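Local structure of hypothetical 40.4 kDa protein in PES4-HIS2 intergenic region (Saccharomyces cerevisiae, 1OOT) at residues D39-R44 with F52-V57. The protein interacts with LAS17 and probably binds actin filaments and phosphatidylinositol lipids; this chain is its SH3 domain. Sequence-based numbering, arbitrary orientation.
Sequences DWWTGR and FPANYV
The methyl of A54 sits squarely over one face of the W41 indole, CB lying 3.4 Å from the centroid of the five-membered ring in a close CH-pi contact. On the same side of the sheet, F52 brings the far end of its ring against the W41 methylene, CZ 3.8 Å from W41 CB. With chi1 at 63°, F52 CG is wedged between its own N and carbonyl carbon, which lays the ring along the neighbouring strand and turns its edge to G43 N. A side chain there would probably crowd F52 CE2, and G43 has none. F22 and I28 close in on F52 from the core. Were W41 replaced by an alanine, the methyl of A54 would probably lose its aromatic cover and S34 OG its bond from NE1. All this belongs to the SH3 barrel, where strands 40-45 and 48-53 form an antiparallel hairpin and a 3-10 turn, 54-56, leads to the last strand. On the other face, exposed W40, a tryptophan that in SH3 domains typically helps bind proline-rich peptides, lies over P53, whose CD is 3.8 Å from W40 CZ3. W41 and F52 pair through two backbone bonds, N to O each way, both 2.9 Å. Past the strand's end A54 N reaches D39 O at 2.9 Å (159° at the hydrogen), while the D39 side chain leaves the backbone pointing away from 52-57, and its OD2 is hydrogen-bonded to S34 OG.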
# COMPACT_ATOMS: atom_id res chain seq x y z
N ASP A 39 6.59 7.68 3.33
CA ASP A 39 6.46 6.94 4.58
C ASP A 39 5.80 5.61 4.31
O ASP A 39 5.34 5.32 3.20
CB ASP A 39 5.56 7.75 5.52
CG ASP A 39 6.19 8.99 6.03
OD1 ASP A 39 7.44 9.05 6.01
OD2 ASP A 39 5.48 9.95 6.42
N TRP A 40 5.65 4.83 5.34
CA TRP A 40 4.93 3.61 5.16
C TRP A 40 3.51 3.92 5.59
O TRP A 40 3.30 4.57 6.60
CB TRP A 40 5.61 2.52 5.97
CG TRP A 40 6.88 2.06 5.32
CD1 TRP A 40 7.97 2.81 5.05
CD2 TRP A 40 7.16 0.76 4.85
NE1 TRP A 40 8.93 2.05 4.43
CE2 TRP A 40 8.44 0.79 4.27
CE3 TRP A 40 6.45 -0.43 4.80
CZ2 TRP A 40 9.07 -0.35 3.76
CZ3 TRP A 40 7.06 -1.54 4.27
CH2 TRP A 40 8.35 -1.48 3.72
N TRP A 41 2.56 3.58 4.72
CA TRP A 41 1.15 3.75 4.95
C TRP A 41 0.54 2.39 5.25
O TRP A 41 1.20 1.36 5.11
CB TRP A 41 0.48 4.41 3.73
CG TRP A 41 0.88 5.84 3.52
CD1 TRP A 41 1.69 6.63 4.28
CD2 TRP A 41 0.41 6.67 2.46
NE1 TRP A 41 1.77 7.89 3.73
CE2 TRP A 41 1.01 7.93 2.60
CE3 TRP A 41 -0.43 6.43 1.36
CZ2 TRP A 41 0.76 8.97 1.73
CZ3 TRP A 41 -0.62 7.46 0.45
CH2 TRP A 41 -0.04 8.71 0.64
N THR A 42 -0.70 2.42 5.74
CA THR A 42 -1.42 1.22 6.12
C THR A 42 -2.57 1.00 5.17
O THR A 42 -3.29 1.94 4.85
CB THR A 42 -1.97 1.29 7.52
OG1 THR A 42 -0.94 1.70 8.44
CG2 THR A 42 -2.47 -0.06 8.03
N GLY A 43 -2.72 -0.22 4.71
CA GLY A 43 -3.77 -0.52 3.73
C GLY A 43 -4.20 -1.97 3.71
O GLY A 43 -3.76 -2.75 4.54
N ARG A 44 -5.09 -2.29 2.76
CA ARG A 44 -5.51 -3.65 2.60
C ARG A 44 -5.82 -3.91 1.15
O ARG A 44 -6.26 -2.99 0.41
CB ARG A 44 -6.73 -3.93 3.44
CG ARG A 44 -7.95 -3.10 3.12
CD ARG A 44 -9.09 -3.34 4.11
NE ARG A 44 -10.31 -2.71 3.62
CZ ARG A 44 -11.26 -2.17 4.36
NH1 ARG A 44 -11.17 -2.17 5.66
NH2 ARG A 44 -12.34 -1.63 3.75
N PHE A 52 3.00 -0.62 3.94
CA PHE A 52 3.72 -0.65 2.68
C PHE A 52 4.37 0.71 2.41
O PHE A 52 3.87 1.74 2.89
CB PHE A 52 2.80 -1.04 1.55
CG PHE A 52 1.67 -0.04 1.32
CD1 PHE A 52 1.83 0.97 0.41
CD2 PHE A 52 0.51 -0.06 2.07
CE1 PHE A 52 0.85 1.92 0.23
CE2 PHE A 52 -0.48 0.88 1.93
CZ PHE A 52 -0.31 1.87 0.98
N PRO A 53 5.37 0.74 1.53
CA PRO A 53 6.00 2.03 1.16
C PRO A 53 5.06 2.85 0.26
O PRO A 53 4.66 2.41 -0.83
CB PRO A 53 7.24 1.61 0.38
CG PRO A 53 6.99 0.22 -0.08
CD PRO A 53 6.01 -0.39 0.85
N ALA A 54 4.71 4.03 0.73
CA ALA A 54 3.70 4.77 0.06
C ALA A 54 4.14 5.24 -1.29
O ALA A 54 3.28 5.56 -2.15
CB ALA A 54 3.26 5.93 0.89
N ASN A 55 5.44 5.33 -1.53
CA ASN A 55 5.88 5.82 -2.84
C ASN A 55 5.53 4.88 -3.96
O ASN A 55 5.46 5.29 -5.12
CB ASN A 55 7.38 6.14 -2.83
CG ASN A 55 8.20 5.00 -2.28
OD1 ASN A 55 8.11 4.68 -1.08
ND2 ASN A 55 9.01 4.39 -3.15
N TYR A 56 5.29 3.60 -3.62
CA TYR A 56 4.93 2.61 -4.61
C TYR A 56 3.52 2.74 -5.19
O TYR A 56 3.17 1.98 -6.09
CB TYR A 56 5.06 1.22 -4.07
CG TYR A 56 6.42 0.62 -3.83
CD1 TYR A 56 7.50 1.38 -3.57
CD2 TYR A 56 6.61 -0.73 -4.00
CE1 TYR A 56 8.76 0.80 -3.33
CE2 TYR A 56 7.84 -1.32 -3.78
CZ TYR A 56 8.88 -0.55 -3.36
OH TYR A 56 10.15 -1.07 -3.16
N VAL A 57 2.71 3.64 -4.62
CA VAL A 57 1.32 3.79 -5.06
C VAL A 57 0.98 5.20 -5.48
O VAL A 57 1.73 6.15 -5.13
CB VAL A 57 0.32 3.33 -3.97
CG1 VAL A 57 0.68 1.93 -3.48
CG2 VAL A 57 0.22 4.34 -2.80